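Local coordinates for helianthamide (PDB 4X0N), which probably inhibits pancreatic alpha-amylase, as a small disulfide-rich sea anemone protein with a beta-defensin-like fold, at residues I15-C20 and L37-T42. Numbering follows the deposited sequence.
Sequences ICKASC and LCCYKT
C20 and C39 both turn SG beside their own backbone N (chi1 -53° and -60°), and from these positions the sulfurs meet in a left-handed disulfide with a chi3 of -78°. The crosslink ties the loop that follows strand 12-17 back onto strand 37-40, an example of how a very small protein can supplement backbone pairing with covalent bonds. The extended side chain of K17 runs alongside this bridge, its CB 3.7 Å and its CD 3.8 Å from C39 SG, before NZ reaches a salt bridge with E24. L37 lies by the other sulfur, with CD2 4.0 Å from C20 SG. Beneath the disulfide the antiparallel strands are joined by two hydrogen-bonded pairs: I15 with C39, where I15 N lies 2.9 Å from C39 O, and K17 with L37, where L37 N lies 2.8 Å from K17 O. Between them C16 and C38 form a non-hydrogen-bonded pair, their sulfurs on the reverse face in disulfides to C33 and C6; the three linkages together follow the beta-defensin pairing. Strand 37-40 is flanked by 12-17 and 25-27 in the antiparallel sheet, with C38 and Y40 joined to M27 and K25 by backbone hydrogen bonds, while 6-9 borders 12-17.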
ATOM      1  N   ILE B  15       5.192  -3.086  22.039  1.00 20.94           N
ATOM      2  CA  ILE B  15       5.525  -4.463  22.383  1.00 19.42           C
ATOM      3  C   ILE B  15       4.435  -5.056  23.270  1.00 16.10           C
ATOM      4  O   ILE B  15       4.020  -4.441  24.250  1.00 20.46           O
ATOM      5  CB  ILE B  15       6.870  -4.529  23.136  1.00 20.15           C
ATOM      6  CG1 ILE B  15       8.006  -4.016  22.247  1.00 26.86           C
ATOM      7  CG2 ILE B  15       7.163  -5.943  23.609  1.00 17.21           C
ATOM      8  CD1 ILE B  15       9.361  -4.015  22.926  1.00 21.41           C
ATOM      9  N   CYS B  16       3.988  -6.261  22.932  1.00 20.44           N
ATOM     10  CA  CYS B  16       2.958  -6.950  23.704  1.00 16.18           C
ATOM     11  C   CYS B  16       3.485  -7.445  25.045  1.00 17.75           C
ATOM     12  O   CYS B  16       4.371  -8.297  25.099  1.00 18.86           O
ATOM     13  CB  CYS B  16       2.390  -8.123  22.906  1.00 13.66           C
ATOM     14  SG  CYS B  16       1.328  -7.619  21.537  1.00 22.78           S
ATOM     15  N   LYS B  17       2.927  -6.896  26.122  1.00 19.98           N
ATOM     16  CA  LYS B  17       3.323  -7.235  27.485  1.00 20.52           C
ATOM     17  C   LYS B  17       2.088  -7.342  28.378  1.00 21.13           C
ATOM     18  O   LYS B  17       1.020  -6.825  28.046  1.00 15.03           O
ATOM     19  CB  LYS B  17       4.245  -6.165  28.077  1.00 16.06           C
ATOM     20  CG  LYS B  17       5.506  -5.859  27.290  1.00 17.84           C
ATOM     21  CD  LYS B  17       6.258  -4.705  27.943  1.00 22.73           C
ATOM     22  CE  LYS B  17       7.511  -4.327  27.169  1.00 24.42           C
ATOM     23  NZ  LYS B  17       8.210  -3.169  27.798  1.00 20.05           N
ATOM     24  N   ALA B  18       2.241  -8.016  29.513  1.00 20.12           N
ATOM     25  CA  ALA B  18       1.178  -8.091  30.509  1.00 17.16           C
ATOM     26  C   ALA B  18       0.971  -6.747  31.202  1.00 14.86           C
ATOM     27  O   ALA B  18      -0.159  -6.356  31.495  1.00 12.99           O
ATOM     28  CB  ALA B  18       1.492  -9.165  31.526  1.00 20.22           C
ATOM     29  N   SER B  19       2.068  -6.044  31.464  1.00 11.72           N
ATOM     30  CA  SER B  19       1.990  -4.690  32.001  1.00 16.59           C
ATOM     31  C   SER B  19       3.115  -3.823  31.445  1.00 18.29           C
ATOM     32  O   SER B  19       4.204  -4.317  31.157  1.00 20.23           O
ATOM     33  CB  SER B  19       2.010  -4.702  33.532  1.00 17.39           C
ATOM     34  OG  SER B  19       3.242  -5.203  34.026  1.00 21.15           O
ATOM     35  N   CYS B  20       2.845  -2.530  31.300  1.00 18.26           N
ATOM     36  CA  CYS B  20       3.780  -1.620  30.645  1.00 20.85           C
ATOM     37  C   CYS B  20       4.682  -0.892  31.631  1.00 24.93           C
ATOM     38  O   CYS B  20       4.309  -0.671  32.783  1.00 21.19           O
ATOM     39  CB  CYS B  20       3.018  -0.605  29.796  1.00 16.58           C
ATOM     40  SG  CYS B  20       1.873  -1.360  28.633  1.00 22.67           S
ATOM     41  N   LEU B  37      -1.444  -6.330  26.892  1.00 18.16           N
ATOM     42  CA  LEU B  37      -1.440  -4.922  26.512  1.00 15.91           C
ATOM     43  C   LEU B  37      -0.413  -4.665  25.417  1.00 15.19           C
ATOM     44  O   LEU B  37       0.584  -5.376  25.314  1.00 13.09           O
ATOM     45  CB  LEU B  37      -1.091  -4.057  27.726  1.00 14.55           C
ATOM     46  CG  LEU B  37      -2.191  -3.639  28.709  1.00 16.05           C
ATOM     47  CD1 LEU B  37      -3.043  -4.815  29.159  1.00 18.72           C
ATOM     48  CD2 LEU B  37      -1.570  -2.953  29.914  1.00 14.17           C
ATOM     49  N   CYS B  38      -0.661  -3.649  24.598  1.00 16.94           N
ATOM     50  CA  CYS B  38       0.375  -3.141  23.709  1.00 14.26           C
ATOM     51  C   CYS B  38       1.071  -1.965  24.380  1.00 13.77           C
ATOM     52  O   CYS B  38       0.443  -0.957  24.695  1.00 12.77           O
ATOM     53  CB  CYS B  38      -0.223  -2.715  22.368  1.00 19.43           C
ATOM     54  SG  CYS B  38       0.971  -1.992  21.216  1.00 15.03           S
ATOM     55  N   CYS B  39       2.375  -2.098  24.590  1.00 13.47           N
ATOM     56  CA  CYS B  39       3.135  -1.113  25.349  1.00 14.42           C
ATOM     57  C   CYS B  39       4.042  -0.322  24.420  1.00 14.42           C
ATOM     58  O   CYS B  39       5.011  -0.852  23.876  1.00 16.10           O
ATOM     59  CB  CYS B  39       3.961  -1.805  26.438  1.00 17.28           C
ATOM     60  SG  CYS B  39       2.988  -2.746  27.646  1.00 16.86           S
ATOM     61  N   TYR B  40       3.723   0.954  24.241  1.00 15.12           N
ATOM     62  CA  TYR B  40       4.398   1.759  23.238  1.00 16.31           C
ATOM     63  C   TYR B  40       4.853   3.097  23.795  1.00 17.69           C
ATOM     64  O   TYR B  40       4.490   3.481  24.907  1.00 20.66           O
ATOM     65  CB  TYR B  40       3.457   2.004  22.055  1.00 16.20           C
ATOM     66  CG  TYR B  40       2.201   2.779  22.410  1.00 13.50           C
ATOM     67  CD1 TYR B  40       2.076   4.123  22.084  1.00 14.92           C
ATOM     68  CD2 TYR B  40       1.140   2.167  23.066  1.00 15.51           C
ATOM     69  CE1 TYR B  40       0.932   4.835  22.402  1.00 14.83           C
ATOM     70  CE2 TYR B  40      -0.008   2.872  23.390  1.00 14.61           C
ATOM     71  CZ  TYR B  40      -0.107   4.205  23.055  1.00 13.31           C
ATOM     72  OH  TYR B  40      -1.244   4.913  23.372  1.00 12.93           O
ATOM     73  N   LYS B  41       5.660   3.797  23.006  1.00 18.00           N
ATOM     74  CA  LYS B  41       5.950   5.201  23.235  1.00 20.82           C
ATOM     75  C   LYS B  41       5.686   5.931  21.928  1.00 22.13           C
ATOM     76  O   LYS B  41       5.993   5.414  20.854  1.00 25.72           O
ATOM     77  CB  LYS B  41       7.410   5.395  23.643  1.00 23.34           C
ATOM     78  CG  LYS B  41       7.886   4.471  24.750  1.00 26.91           C
ATOM     79  CD  LYS B  41       9.356   4.705  25.058  1.00 35.23           C
ATOM     80  CE  LYS B  41       9.893   3.679  26.050  1.00 43.30           C
ATOM     81  NZ  LYS B  41       9.882   2.293  25.496  1.00 36.62           N
ATOM     82  N   THR B  42       5.115   7.125  22.008  1.00 22.25           N
ATOM     83  CA  THR B  42       4.971   7.940  20.812  1.00 25.17           C
ATOM     84  C   THR B  42       6.219   8.794  20.656  1.00 25.58           C
ATOM     85  O   THR B  42       6.762   9.288  21.644  1.00 28.59           O
ATOM     86  CB  THR B  42       3.726   8.847  20.880  1.00 22.48           C
ATOM     87  OG1 THR B  42       3.877   9.795  21.945  1.00 28.38           O
ATOM     88  CG2 THR B  42       2.474   8.017  21.116  1.00 16.79           C
TER